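Local coordinates for NADH dehydrogenase (Methanothermobacter marburgensis, PDB 4R81), which probably oxidises NADH or NADPH and passes the electrons to a quinone through a bound flavin mononucleotide, at residues V6-A11 against E21-F26; I60-G65 against W108-A113; T170-G175 against L189-R194. All coordinates share one frame; numbering follows the deposited sequence.

Contact 1: residues V6-A11 against E21-F26; sequences VYILFA and EVLEAF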
ATOM      1  N   VAL A   6       7.559  -8.061  21.991  1.00 20.75           N
ATOM      2  CA  VAL A   6       7.246  -7.721  20.608  1.00 18.41           C
ATOM      3  C   VAL A   6       5.790  -7.319  20.458  1.00 19.34           C
ATOM      4  O   VAL A   6       4.906  -8.037  20.921  1.00 20.78           O
ATOM      5  CB  VAL A   6       7.478  -8.921  19.681  1.00 18.88           C
ATOM      6  CG1 VAL A   6       7.436  -8.476  18.225  1.00 18.14           C
ATOM      7  CG2 VAL A   6       8.811  -9.568  19.996  1.00 19.57           C
ATOM      8  N   TYR A   7       5.536  -6.188  19.804  1.00 18.58           N
ATOM      9  CA  TYR A   7       4.173  -5.872  19.389  1.00 18.72           C
ATOM     10  C   TYR A   7       4.038  -6.295  17.931  1.00 18.28           C
ATOM     11  O   TYR A   7       4.759  -5.806  17.050  1.00 18.01           O
ATOM     12  CB  TYR A   7       3.804  -4.391  19.607  1.00 19.28           C
ATOM     13  CG  TYR A   7       2.377  -4.051  19.198  1.00 19.65           C
ATOM     14  CD1 TYR A   7       1.302  -4.834  19.620  1.00 20.10           C
ATOM     15  CD2 TYR A   7       2.105  -2.948  18.390  1.00 20.03           C
ATOM     16  CE1 TYR A   7      -0.006  -4.535  19.243  1.00 21.36           C
ATOM     17  CE2 TYR A   7       0.806  -2.636  18.007  1.00 20.59           C
ATOM     18  CZ  TYR A   7      -0.247  -3.434  18.436  1.00 19.73           C
ATOM     19  OH  TYR A   7      -1.548  -3.150  18.069  1.00 19.98           O
ATOM     20  N   ILE A   8       3.117  -7.228  17.701  1.00 19.01           N
ATOM     21  CA  ILE A   8       2.961  -7.884  16.415  1.00 18.87           C
ATOM     22  C   ILE A   8       1.697  -7.401  15.728  1.00 18.15           C
ATOM     23  O   ILE A   8       0.580  -7.643  16.208  1.00 19.97           O
ATOM     24  CB  ILE A   8       2.864  -9.413  16.577  1.00 18.66           C
ATOM     25  CG1 ILE A   8       4.076  -9.968  17.345  1.00 19.12           C
ATOM     26  CG2 ILE A   8       2.732 -10.072  15.215  1.00 18.18           C
ATOM     27  CD1 ILE A   8       3.913 -11.425  17.750  1.00 19.82           C
ATOM     28  N   LEU A   9       1.875  -6.707  14.609  1.00 15.95           N
ATOM     29  CA  LEU A   9       0.745  -6.270  13.798  1.00 16.08           C
ATOM     30  C   LEU A   9       0.412  -7.385  12.822  1.00 17.06           C
ATOM     31  O   LEU A   9       1.251  -7.801  12.022  1.00 17.91           O
ATOM     32  CB  LEU A   9       1.082  -4.989  13.024  1.00 16.35           C
ATOM     33  CG  LEU A   9       1.163  -3.665  13.795  1.00 18.37           C
ATOM     34  CD1 LEU A   9      -0.101  -3.468  14.627  1.00 17.50           C
ATOM     35  CD2 LEU A   9       2.427  -3.577  14.676  1.00 18.41           C
ATOM     36  N   PHE A  10      -0.819  -7.864  12.891  1.00 16.24           N
ATOM     37  CA  PHE A  10      -1.267  -8.959  12.048  1.00 16.57           C
ATOM     38  C   PHE A  10      -2.417  -8.472  11.179  1.00 16.40           C
ATOM     39  O   PHE A  10      -3.416  -7.952  11.683  1.00 17.65           O
ATOM     40  CB  PHE A  10      -1.705 -10.140  12.913  1.00 16.67           C
ATOM     41  CG  PHE A  10      -2.248 -11.293  12.129  1.00 17.52           C
ATOM     42  CD1 PHE A  10      -1.396 -12.183  11.500  1.00 17.64           C
ATOM     43  CD2 PHE A  10      -3.611 -11.486  12.014  1.00 17.39           C
ATOM     44  CE1 PHE A  10      -1.899 -13.255  10.772  1.00 17.83           C
ATOM     45  CE2 PHE A  10      -4.116 -12.543  11.284  1.00 19.03           C
ATOM     46  CZ  PHE A  10      -3.264 -13.430  10.666  1.00 18.10           C
ATOM     47  N   ALA A  11      -2.276  -8.651   9.872  1.00 16.51           N
ATOM     48  CA  ALA A  11      -3.245  -8.139   8.916  1.00 16.63           C
ATOM     49  C   ALA A  11      -3.777  -9.213   7.970  1.00 16.67           C
ATOM     50  O   ALA A  11      -3.155  -9.496   6.948  1.00 18.33           O
ATOM     51  CB  ALA A  11      -2.616  -6.998   8.109  1.00 17.69           C
ATOM     52  N   GLU A  21      -1.029 -19.184  10.420  1.00 20.79           N
ATOM     53  CA  GLU A  21      -0.060 -20.201  10.806  1.00 21.31           C
ATOM     54  C   GLU A  21       1.326 -19.588  10.962  1.00 19.02           C
ATOM     55  O   GLU A  21       2.112 -20.022  11.810  1.00 19.32           O
ATOM     56  CB  GLU A  21      -0.031 -21.332   9.779  1.00 25.14           C
ATOM     57  CG  GLU A  21      -1.389 -21.985   9.550  1.00 30.05           C
ATOM     58  CD  GLU A  21      -1.310 -23.136   8.575  1.00 35.52           C
ATOM     59  OE1 GLU A  21      -0.677 -24.152   8.915  1.00 38.78           O
ATOM     60  OE2 GLU A  21      -1.875 -23.022   7.467  1.00 38.02           O
ATOM     61  N   VAL A  22       1.621 -18.583  10.138  1.00 18.53           N
ATOM     62  CA  VAL A  22       2.878 -17.854  10.241  1.00 18.16           C
ATOM     63  C   VAL A  22       2.959 -17.146  11.590  1.00 19.73           C
ATOM     64  O   VAL A  22       4.002 -17.182  12.249  1.00 19.35           O
ATOM     65  CB  VAL A  22       3.037 -16.855   9.081  1.00 16.81           C
ATOM     66  CG1 VAL A  22       4.199 -15.884   9.346  1.00 17.11           C
ATOM     67  CG2 VAL A  22       3.258 -17.618   7.786  1.00 18.09           C
ATOM     68  N   LEU A  23       1.853 -16.529  12.006  1.00 19.53           N
ATOM     69  CA  LEU A  23       1.786 -15.909  13.327  1.00 19.28           C
ATOM     70  C   LEU A  23       2.046 -16.944  14.418  1.00 20.47           C
ATOM     71  O   LEU A  23       2.816 -16.703  15.347  1.00 21.42           O
ATOM     72  CB  LEU A  23       0.423 -15.246  13.547  1.00 19.47           C
ATOM     73  CG  LEU A  23       0.133 -14.652  14.928  1.00 20.50           C
ATOM     74  CD1 LEU A  23       1.105 -13.525  15.244  1.00 20.11           C
ATOM     75  CD2 LEU A  23      -1.309 -14.159  15.007  1.00 20.48           C
ATOM     76  N   GLU A  24       1.407 -18.103  14.299  1.00 20.70           N
ATOM     77  CA  GLU A  24       1.574 -19.161  15.285  1.00 20.92           C
ATOM     78  C   GLU A  24       3.018 -19.636  15.343  1.00 20.78           C
ATOM     79  O   GLU A  24       3.563 -19.859  16.428  1.00 21.14           O
ATOM     80  CB  GLU A  24       0.655 -20.343  14.972  1.00 23.48           C
ATOM     81  CG  GLU A  24       0.782 -21.494  15.952  1.00 27.93           C
ATOM     82  CD  GLU A  24       0.268 -21.152  17.347  1.00 31.60           C
ATOM     83  OE1 GLU A  24      -0.602 -20.251  17.475  1.00 32.28           O
ATOM     84  OE2 GLU A  24       0.739 -21.794  18.319  1.00 33.78           O
ATOM     85  N   ALA A  25       3.647 -19.774  14.178  1.00 21.00           N
ATOM     86  CA  ALA A  25       5.029 -20.257  14.127  1.00 20.97           C
ATOM     87  C   ALA A  25       5.982 -19.227  14.742  1.00 19.58           C
ATOM     88  O   ALA A  25       6.857 -19.565  15.543  1.00 18.82           O
ATOM     89  CB  ALA A  25       5.432 -20.595  12.696  1.00 21.42           C
ATOM     90  N   PHE A  26       5.771 -17.964  14.392  1.00 19.72           N
ATOM     91  CA  PHE A  26       6.572 -16.862  14.924  1.00 19.14           C
ATOM     92  C   PHE A  26       6.450 -16.766  16.447  1.00 19.92           C
ATOM     93  O   PHE A  26       7.454 -16.640  17.151  1.00 19.85           O
ATOM     94  CB  PHE A  26       6.161 -15.545  14.256  1.00 19.69           C
ATOM     95  CG  PHE A  26       6.980 -14.355  14.687  1.00 20.03           C
ATOM     96  CD1 PHE A  26       8.332 -14.264  14.375  1.00 19.14           C
ATOM     97  CD2 PHE A  26       6.384 -13.311  15.378  1.00 20.60           C
ATOM     98  CE1 PHE A  26       9.076 -13.157  14.767  1.00 19.18           C
ATOM     99  CE2 PHE A  26       7.116 -12.202  15.770  1.00 19.34           C
ATOM    100  CZ  PHE A  26       8.464 -12.123  15.462  1.00 20.11           C
TER
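Leu23 and Phe26, the helix residues that meet Ile8 and Phe10 of the strand, sit on a turn whose shortest polar bond runs from Ala25 N to Glu21 O (2.8 Å). The Thr27 hydroxyl OG1 just beyond bonds the carbonyls of Leu23 and Glu24. With the backbone bonds of this turn made within the helix, the face it turns to the strand is wholly apolar. Leu23 does most of the work. Its CG lies anti to the backbone N (chi1 175°), which extends the branch toward the sheet and splits the two methyls between two neighbours. CD2 stands over one face of the Phe10 ring, 4.3 Å from the ring centroid and displaced toward the rim, a CH-pi contact. CD1 goes to Ile8 CG2 at 3.8 Å. The ethyl arm of Ile8 points elsewhere: its CD1 reaches the edge of the Phe26 ring in the ring plane, 3.8 Å from Phe26 CE2, the two side chains running alongside each other with reversed directions. Val6 CG1 adds a looser touch on the same edge, 4.5 Å from Phe26 CE2. Cut back to an alanine here, Ile8 would lose both arms, which is likely to deprive Leu23 CD1 of its strand partner and leave the Phe26 edge with just the looser Val6 contact from this strand. The axes run nearly antiparallel (168°), as in a beta-alpha-beta crossover, here strand 5-10, helix 18-32 and strand 36-41 of the flavodoxin-like fold. His12, after the strand, and Ser19, in the helix's first turn, bind FMN, and the side chain of Phe10 lies about 4 Å from each of theirs. Chemically this is greasy core packing: shape and burial, not directed bonds, fix the helix on the sheet beside the FMN-binding residues.

Contact 2: residues I60-G65 against W108-A113; sequences ISQEAG and WTYGYA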
ATOM      1  N   ILE A  60      -1.012  17.607   8.448  1.00 27.71           N
ATOM      2  CA  ILE A  60      -0.486  18.679   7.598  1.00 29.27           C
ATOM      3  C   ILE A  60      -0.044  19.890   8.414  1.00 29.96           C
ATOM      4  O   ILE A  60       0.911  20.584   8.047  1.00 31.11           O
ATOM      5  CB  ILE A  60      -1.517  19.101   6.521  1.00 30.20           C
ATOM      6  CG1 ILE A  60      -1.667  17.988   5.487  1.00 30.91           C
ATOM      7  CG2 ILE A  60      -1.111  20.399   5.827  1.00 34.12           C
ATOM      8  CD1 ILE A  60      -0.395  17.710   4.688  1.00 31.76           C
ATOM      9  N   SER A  61      -0.726  20.123   9.534  1.00 29.97           N
ATOM     10  CA  SER A  61      -0.424  21.268  10.390  1.00 30.44           C
ATOM     11  C   SER A  61       0.979  21.161  10.982  1.00 32.14           C
ATOM     12  O   SER A  61       1.623  22.177  11.261  1.00 33.63           O
ATOM     13  CB  SER A  61      -1.452  21.393  11.517  1.00 31.69           C
ATOM     14  OG  SER A  61      -1.169  20.493  12.580  1.00 32.70           O
ATOM     15  N   GLN A  62       1.438  19.926  11.171  1.00 31.96           N
ATOM     16  CA  GLN A  62       2.767  19.650  11.717  1.00 33.33           C
ATOM     17  C   GLN A  62       2.957  20.304  13.080  1.00 34.74           C
ATOM     18  O   GLN A  62       3.906  21.061  13.307  1.00 35.63           O
ATOM     19  CB  GLN A  62       3.867  20.045  10.722  1.00 35.06           C
ATOM     20  CG  GLN A  62       3.682  19.386   9.357  1.00 36.29           C
ATOM     21  CD  GLN A  62       4.971  19.238   8.573  1.00 37.43           C
ATOM     22  OE1 GLN A  62       5.895  20.038   8.713  1.00 38.48           O
ATOM     23  NE2 GLN A  62       5.038  18.200   7.736  1.00 37.41           N
ATOM     24  N   GLU A  63       2.022  20.004  13.975  1.00 36.32           N
ATOM     25  CA  GLU A  63       2.100  20.397  15.374  1.00 39.19           C
ATOM     26  C   GLU A  63       2.233  19.124  16.194  1.00 39.31           C
ATOM     27  O   GLU A  63       1.292  18.338  16.275  1.00 39.92           O
ATOM     28  CB  GLU A  63       0.832  21.144  15.792  1.00 41.45           C
ATOM     29  CG  GLU A  63       0.593  22.452  15.056  1.00 43.99           C
ATOM     30  CD  GLU A  63       1.658  23.488  15.355  1.00 47.14           C
ATOM     31  OE1 GLU A  63       2.273  23.405  16.441  1.00 48.56           O
ATOM     32  OE2 GLU A  63       1.885  24.383  14.505  1.00 47.81           O
ATOM     33  N   ALA A  64       3.402  18.918  16.792  1.00 40.37           N
ATOM     34  CA  ALA A  64       3.691  17.678  17.511  1.00 42.99           C
ATOM     35  C   ALA A  64       2.778  17.444  18.717  1.00 43.50           C
ATOM     36  O   ALA A  64       2.530  16.300  19.110  1.00 43.70           O
ATOM     37  CB  ALA A  64       5.158  17.642  17.934  1.00 44.12           C
ATOM     38  N   GLY A  65       2.271  18.528  19.295  1.00 43.81           N
ATOM     39  CA  GLY A  65       1.494  18.440  20.520  1.00 43.82           C
ATOM     40  C   GLY A  65      -0.010  18.373  20.329  1.00 43.89           C
ATOM     41  O   GLY A  65      -0.759  18.319  21.305  1.00 45.31           O
ATOM     42  N   TRP A 108       1.599   6.378  12.147  1.00 18.18           N
ATOM     43  CA  TRP A 108       2.886   7.054  12.017  1.00 18.60           C
ATOM     44  C   TRP A 108       2.665   8.570  11.945  1.00 19.47           C
ATOM     45  O   TRP A 108       2.775   9.180  10.878  1.00 20.31           O
ATOM     46  CB  TRP A 108       3.625   6.571  10.766  1.00 18.69           C
ATOM     47  CG  TRP A 108       4.511   5.314  10.866  1.00 18.53           C
ATOM     48  CD1 TRP A 108       5.312   4.839   9.873  1.00 18.96           C
ATOM     49  CD2 TRP A 108       4.694   4.408  11.987  1.00 19.09           C
ATOM     50  NE1 TRP A 108       5.972   3.707  10.284  1.00 18.12           N
ATOM     51  CE2 TRP A 108       5.616   3.421  11.574  1.00 18.83           C
ATOM     52  CE3 TRP A 108       4.171   4.332  13.286  1.00 18.79           C
ATOM     53  CZ2 TRP A 108       6.033   2.378  12.410  1.00 18.68           C
ATOM     54  CZ3 TRP A 108       4.585   3.291  14.116  1.00 19.70           C
ATOM     55  CH2 TRP A 108       5.507   2.329  13.672  1.00 19.67           C
ATOM     56  N   THR A 109       2.361   9.178  13.087  1.00 19.82           N
ATOM     57  CA  THR A 109       1.905  10.571  13.131  1.00 20.59           C
ATOM     58  C   THR A 109       3.024  11.583  13.303  1.00 22.18           C
ATOM     59  O   THR A 109       4.095  11.264  13.820  1.00 22.21           O
ATOM     60  CB  THR A 109       0.866  10.774  14.255  1.00 21.02           C
ATOM     61  OG1 THR A 109       1.403  10.298  15.496  1.00 23.08           O
ATOM     62  CG2 THR A 109      -0.380   9.996  13.944  1.00 21.11           C
ATOM     63  N   TYR A 110       2.771  12.813  12.860  1.00 23.26           N
ATOM     64  CA  TYR A 110       3.742  13.877  13.027  1.00 25.02           C
ATOM     65  C   TYR A 110       3.957  14.124  14.517  1.00 26.92           C
ATOM     66  O   TYR A 110       2.995  14.215  15.291  1.00 26.75           O
ATOM     67  CB  TYR A 110       3.293  15.166  12.334  1.00 26.84           C
ATOM     68  CG  TYR A 110       4.355  16.232  12.410  1.00 27.91           C
ATOM     69  CD1 TYR A 110       4.427  17.090  13.497  1.00 28.53           C
ATOM     70  CD2 TYR A 110       5.319  16.351  11.415  1.00 29.29           C
ATOM     71  CE1 TYR A 110       5.411  18.040  13.590  1.00 29.44           C
ATOM     72  CE2 TYR A 110       6.305  17.303  11.497  1.00 30.59           C
ATOM     73  CZ  TYR A 110       6.345  18.148  12.586  1.00 31.36           C
ATOM     74  OH  TYR A 110       7.326  19.101  12.682  1.00 34.68           O
ATOM     75  N   GLY A 111       5.226  14.227  14.910  1.00 27.34           N
ATOM     76  CA  GLY A 111       5.580  14.418  16.304  1.00 28.48           C
ATOM     77  C   GLY A 111       5.896  13.111  17.005  1.00 29.90           C
ATOM     78  O   GLY A 111       6.437  13.112  18.111  1.00 31.39           O
ATOM     79  N   TYR A 112       5.559  11.997  16.356  1.00 28.88           N
ATOM     80  CA  TYR A 112       5.805  10.668  16.905  1.00 27.19           C
ATOM     81  C   TYR A 112       6.763   9.868  16.022  1.00 27.16           C
ATOM     82  O   TYR A 112       7.871   9.519  16.446  1.00 26.74           O
ATOM     83  CB  TYR A 112       4.484   9.911  17.054  1.00 26.89           C
ATOM     84  CG  TYR A 112       4.634   8.494  17.571  1.00 26.61           C
ATOM     85  CD1 TYR A 112       5.029   8.250  18.879  1.00 28.18           C
ATOM     86  CD2 TYR A 112       4.373   7.403  16.751  1.00 26.57           C
ATOM     87  CE1 TYR A 112       5.157   6.955  19.357  1.00 28.42           C
ATOM     88  CE2 TYR A 112       4.501   6.110  17.215  1.00 26.78           C
ATOM     89  CZ  TYR A 112       4.894   5.891  18.519  1.00 27.71           C
ATOM     90  OH  TYR A 112       5.025   4.604  18.990  1.00 27.83           O
ATOM     91  N   ALA A 113       6.330   9.573  14.796  1.00 25.62           N
ATOM     92  CA  ALA A 113       7.131   8.779  13.861  1.00 25.77           C
ATOM     93  C   ALA A 113       8.146   9.621  13.094  1.00 26.97           C
ATOM     94  O   ALA A 113       9.156   9.107  12.611  1.00 28.42           O
ATOM     95  CB  ALA A 113       6.230   8.025  12.887  1.00 23.30           C
TER
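Tyr110 lays one face of its ring against Gln62, overlapping the beginning of that side chain. Gln62 CB sits almost over the middle, 3.7 Å from the ring centroid and 13° off the normal, a CH-pi contact. Gln62 CA lies over the same ring nearer the rim, and the backbone is just as close, with Gln62 C 3.4 Å from Tyr110 CE1. Farther out the glutamine chain crosses the tyrosine at about a right angle, yet its amide plane is turned only 19° from the ring, so that Gln62 CD comes to 3.8 Å from Tyr110 CE2. Ala64 approaches from the side: its N is at the ring edge, in plane, while its CB packs on Gly111 CA at 3.6 Å. A side chain on Gly111 would run into Ala64 CA, and the positive phi of this residue suits glycine in any case. Polar ties frame this contact, since Tyr110 N bonds Glu59 OE1 and Tyr110 O takes a bond from Arg58 NH1. Gln62 itself, with positive phi, is where the chain leaves helix 53-61, and it also packs on Pro179 of the second subunit. The helix end carries Ile60, which touches FMN. This surface clasp between a helix exit and the loop after helix 98-107 therefore borders the dimer interface and the flavin pocket of a flavodoxin-like quinone oxidoreductase.

Contact 3: residues T170-G175 against L189-R194; sequences TMEILG and LMRARR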
ATOM      1  N   THR A 170      14.533  -6.690   9.489  1.00 25.47           N
ATOM      2  CA  THR A 170      14.660  -7.929   8.732  1.00 28.00           C
ATOM      3  C   THR A 170      13.349  -8.188   7.998  1.00 27.28           C
ATOM      4  O   THR A 170      12.280  -7.969   8.555  1.00 26.33           O
ATOM      5  CB  THR A 170      14.909  -9.138   9.658  1.00 31.76           C
ATOM      6  OG1 THR A 170      16.085  -8.918  10.448  1.00 35.11           O
ATOM      7  CG2 THR A 170      15.088 -10.406   8.842  1.00 32.22           C
ATOM      8  N   MET A 171      13.423  -8.646   6.752  1.00 28.67           N
ATOM      9  CA  MET A 171      12.221  -9.072   6.036  1.00 28.58           C
ATOM     10  C   MET A 171      12.401 -10.491   5.508  1.00 29.04           C
ATOM     11  O   MET A 171      13.442 -10.826   4.939  1.00 30.58           O
ATOM     12  CB  MET A 171      11.872  -8.111   4.890  1.00 30.46           C
ATOM     13  CG  MET A 171      10.546  -8.425   4.179  1.00 32.61           C
ATOM     14  SD  MET A 171      10.096  -7.217   2.904  1.00 37.19           S
ATOM     15  CE  MET A 171       8.430  -7.720   2.480  1.00 38.04           C
ATOM     16  N   GLU A 172      11.391 -11.324   5.722  1.00 27.42           N
ATOM     17  CA  GLU A 172      11.382 -12.676   5.179  1.00 27.98           C
ATOM     18  C   GLU A 172      10.243 -12.768   4.182  1.00 26.91           C
ATOM     19  O   GLU A 172       9.077 -12.608   4.550  1.00 25.86           O
ATOM     20  CB  GLU A 172      11.145 -13.705   6.288  1.00 28.62           C
ATOM     21  CG  GLU A 172      12.082 -13.590   7.478  1.00 31.86           C
ATOM     22  CD  GLU A 172      13.341 -14.402   7.322  1.00 34.32           C
ATOM     23  OE1 GLU A 172      13.578 -14.945   6.221  1.00 35.66           O
ATOM     24  OE2 GLU A 172      14.099 -14.497   8.309  1.00 34.72           O
ATOM     25  N   ILE A 173      10.573 -13.009   2.918  1.00 25.16           N
ATOM     26  CA  ILE A 173       9.539 -13.249   1.926  1.00 24.48           C
ATOM     27  C   ILE A 173       9.233 -14.739   1.912  1.00 22.13           C
ATOM     28  O   ILE A 173      10.032 -15.548   1.441  1.00 23.06           O
ATOM     29  CB  ILE A 173       9.940 -12.756   0.528  1.00 26.40           C
ATOM     30  CG1 ILE A 173      10.117 -11.235   0.548  1.00 26.26           C
ATOM     31  CG2 ILE A 173       8.885 -13.162  -0.492  1.00 26.70           C
ATOM     32  CD1 ILE A 173      10.633 -10.658  -0.761  1.00 25.52           C
ATOM     33  N   LEU A 174       8.076 -15.094   2.460  1.00 20.10           N
ATOM     34  CA  LEU A 174       7.655 -16.485   2.525  1.00 19.45           C
ATOM     35  C   LEU A 174       6.848 -16.804   1.269  1.00 20.05           C
ATOM     36  O   LEU A 174       5.619 -16.720   1.260  1.00 20.08           O
ATOM     37  CB  LEU A 174       6.860 -16.749   3.811  1.00 20.98           C
ATOM     38  CG  LEU A 174       7.579 -16.323   5.105  1.00 21.57           C
ATOM     39  CD1 LEU A 174       6.695 -16.474   6.358  1.00 20.55           C
ATOM     40  CD2 LEU A 174       8.900 -17.082   5.282  1.00 22.28           C
ATOM     41  N   GLY A 175       7.557 -17.146   0.196  1.00 22.26           N
ATOM     42  CA  GLY A 175       6.943 -17.240  -1.118  1.00 22.05           C
ATOM     43  C   GLY A 175       6.524 -18.633  -1.540  1.00 22.73           C
ATOM     44  O   GLY A 175       6.796 -19.610  -0.847  1.00 22.90           O
ATOM     45  N   LEU A 189       7.098 -22.025   7.372  1.00 22.85           N
ATOM     46  CA  LEU A 189       6.781 -22.020   8.795  1.00 22.91           C
ATOM     47  C   LEU A 189       8.046 -22.221   9.626  1.00 23.89           C
ATOM     48  O   LEU A 189       8.172 -21.678  10.723  1.00 23.51           O
ATOM     49  CB  LEU A 189       5.732 -23.089   9.129  1.00 23.96           C
ATOM     50  CG  LEU A 189       4.325 -22.856   8.563  1.00 24.56           C
ATOM     51  CD1 LEU A 189       3.352 -23.936   9.017  1.00 25.93           C
ATOM     52  CD2 LEU A 189       3.803 -21.479   8.950  1.00 23.13           C
ATOM     53  N   MET A 190       8.987 -22.998   9.097  1.00 25.48           N
ATOM     54  CA  MET A 190      10.275 -23.174   9.756  1.00 27.18           C
ATOM     55  C   MET A 190      11.001 -21.829   9.827  1.00 24.35           C
ATOM     56  O   MET A 190      11.599 -21.489  10.852  1.00 24.98           O
ATOM     57  CB  MET A 190      11.136 -24.211   9.017  1.00 30.58           C
ATOM     58  CG  MET A 190      12.327 -24.723   9.820  1.00 36.03           C
ATOM     59  SD  MET A 190      13.521 -25.676   8.851  1.00 41.57           S
ATOM     60  CE  MET A 190      12.424 -26.772   7.952  1.00 42.31           C
ATOM     61  N   ARG A 191      10.947 -21.073   8.731  1.00 22.89           N
ATOM     62  CA  ARG A 191      11.578 -19.757   8.678  1.00 22.33           C
ATOM     63  C   ARG A 191      10.922 -18.786   9.661  1.00 22.00           C
ATOM     64  O   ARG A 191      11.610 -18.033  10.360  1.00 21.88           O
ATOM     65  CB  ARG A 191      11.545 -19.204   7.246  1.00 21.48           C
ATOM     66  CG  ARG A 191      12.402 -20.028   6.273  1.00 23.19           C
ATOM     67  CD  ARG A 191      12.251 -19.577   4.839  1.00 25.80           C
ATOM     68  NE  ARG A 191      12.671 -18.193   4.669  1.00 25.54           N
ATOM     69  CZ  ARG A 191      12.259 -17.405   3.686  1.00 24.89           C
ATOM     70  NH1 ARG A 191      11.402 -17.865   2.786  1.00 26.78           N
ATOM     71  NH2 ARG A 191      12.691 -16.155   3.614  1.00 26.05           N
ATOM     72  N   ALA A 192       9.597 -18.819   9.720  1.00 20.86           N
ATOM     73  CA  ALA A 192       8.867 -17.942  10.625  1.00 21.94           C
ATOM     74  C   ALA A 192       9.230 -18.236  12.083  1.00 21.87           C
ATOM     75  O   ALA A 192       9.468 -17.323  12.879  1.00 20.72           O
ATOM     76  CB  ALA A 192       7.377 -18.083  10.405  1.00 22.52           C
ATOM     77  N   ARG A 193       9.285 -19.517  12.427  1.00 21.49           N
ATOM     78  CA  ARG A 193       9.634 -19.922  13.783  1.00 23.10           C
ATOM     79  C   ARG A 193      11.055 -19.471  14.108  1.00 23.65           C
ATOM     80  O   ARG A 193      11.314 -18.936  15.189  1.00 22.79           O
ATOM     81  CB  ARG A 193       9.479 -21.439  13.936  1.00 24.89           C
ATOM     82  CG  ARG A 193       9.513 -21.949  15.371  1.00 29.49           C
ATOM     83  CD  ARG A 193       8.879 -23.340  15.459  1.00 33.02           C
ATOM     84  NE  ARG A 193       8.784 -23.977  14.142  1.00 38.45           N
ATOM     85  CZ  ARG A 193       7.643 -24.267  13.517  1.00 41.09           C
ATOM     86  NH1 ARG A 193       7.672 -24.835  12.317  1.00 40.52           N
ATOM     87  NH2 ARG A 193       6.477 -24.003  14.088  1.00 41.86           N
ATOM     88  N   ARG A 194      11.960 -19.656  13.150  1.00 22.93           N
ATOM     89  CA  ARG A 194      13.358 -19.276  13.322  1.00 22.71           C
ATOM     90  C   ARG A 194      13.486 -17.774  13.565  1.00 22.10           C
ATOM     91  O   ARG A 194      14.309 -17.338  14.365  1.00 22.27           O
ATOM     92  CB  ARG A 194      14.170 -19.696  12.095  1.00 22.42           C
ATOM     93  CG  ARG A 194      15.670 -19.458  12.216  1.00 23.56           C
ATOM     94  CD  ARG A 194      16.397 -19.788  10.909  1.00 26.44           C
ATOM     95  NE  ARG A 194      16.225 -21.193  10.552  1.00 26.95           N
ATOM     96  CZ  ARG A 194      15.914 -21.633   9.335  1.00 27.07           C
ATOM     97  NH1 ARG A 194      15.744 -20.778   8.330  1.00 26.01           N
ATOM     98  NH2 ARG A 194      15.776 -22.935   9.127  1.00 28.01           N
TER
HETATM   99  O   HOH W   1      14.027 -16.897   9.598  1.00 26.76           O
HETATM  100  O   HOH W   2      14.853 -16.976   5.879  1.00 30.93           O
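Arg191 reaches from its helix to the strand with two bonds from one guanidinium. NH2 gives the salt bridge to Glu172 OE1 (3.0 Å), meeting that oxygen nearly head-on, although the N-H bends to 147° and the carboxylate and guanidinium planes stand 73° apart. NH1 bonds the carbonyl oxygen of Ile173, also at 3.0 Å, approaching from above the carbonyl plane. Bends in both chains allow this: Arg191 folds at chi3 (61°) and Glu172 at chi2, which brings the charged ends together beside the strand. A water donates both to Glu172 OE2 at 2.7 Å and to Arg191 O at 2.8 Å, tying the same two residues a second time, and another accepts from Arg191 NE at 2.8 Å in the guanidinium plane. Asn188 OD1 offers NH1 a further, weak bond. Outward from these polar groups, Leu174 CD2 packs over one face of the guanidinium, toward the rim. It lies 3.6 Å from Arg191 NH1 and also packs on Arg191 CB. The other methyl, CD1, makes a loose contact with Ala192 CB at 4.4 Å. Leu174 also touches Val22 of helix 18-32, and its side chain is about 4 Å from that of Phe18, an FMN-binding residue. The pairing joins strand 169-174, outermost in the sheet of this chain, to the nearly antiparallel helix 185-197. Two differently placed acceptors and a methyl over one face probably limit rotation of the guanidinium, and the Glu172 carboxylate probably offsets its charge at this partly buried strand-helix junction.

How the contacts relate
Contacts 1 and 3 are both buried and both pack a nearly antiparallel helix against a strand of the same five-stranded parallel sheet. Their helices touch: Ala25 CB lies 3.5 Å from Leu189 O, so helix 18-32 and helix 185-197 pack against each other. The chemistry shifts with position. Contact 1, on a strand inside the sheet, is purely apolar, whereas contact 3, on an outermost strand, mixes a salt bridge and waters with leucine packing. Contact 2 stands apart, about 28 Å from contact 1 and 33 Å from contact 3 between centres; it is a surface contact of loops, built on a CH-pi contact over a tyrosine face near the second subunit.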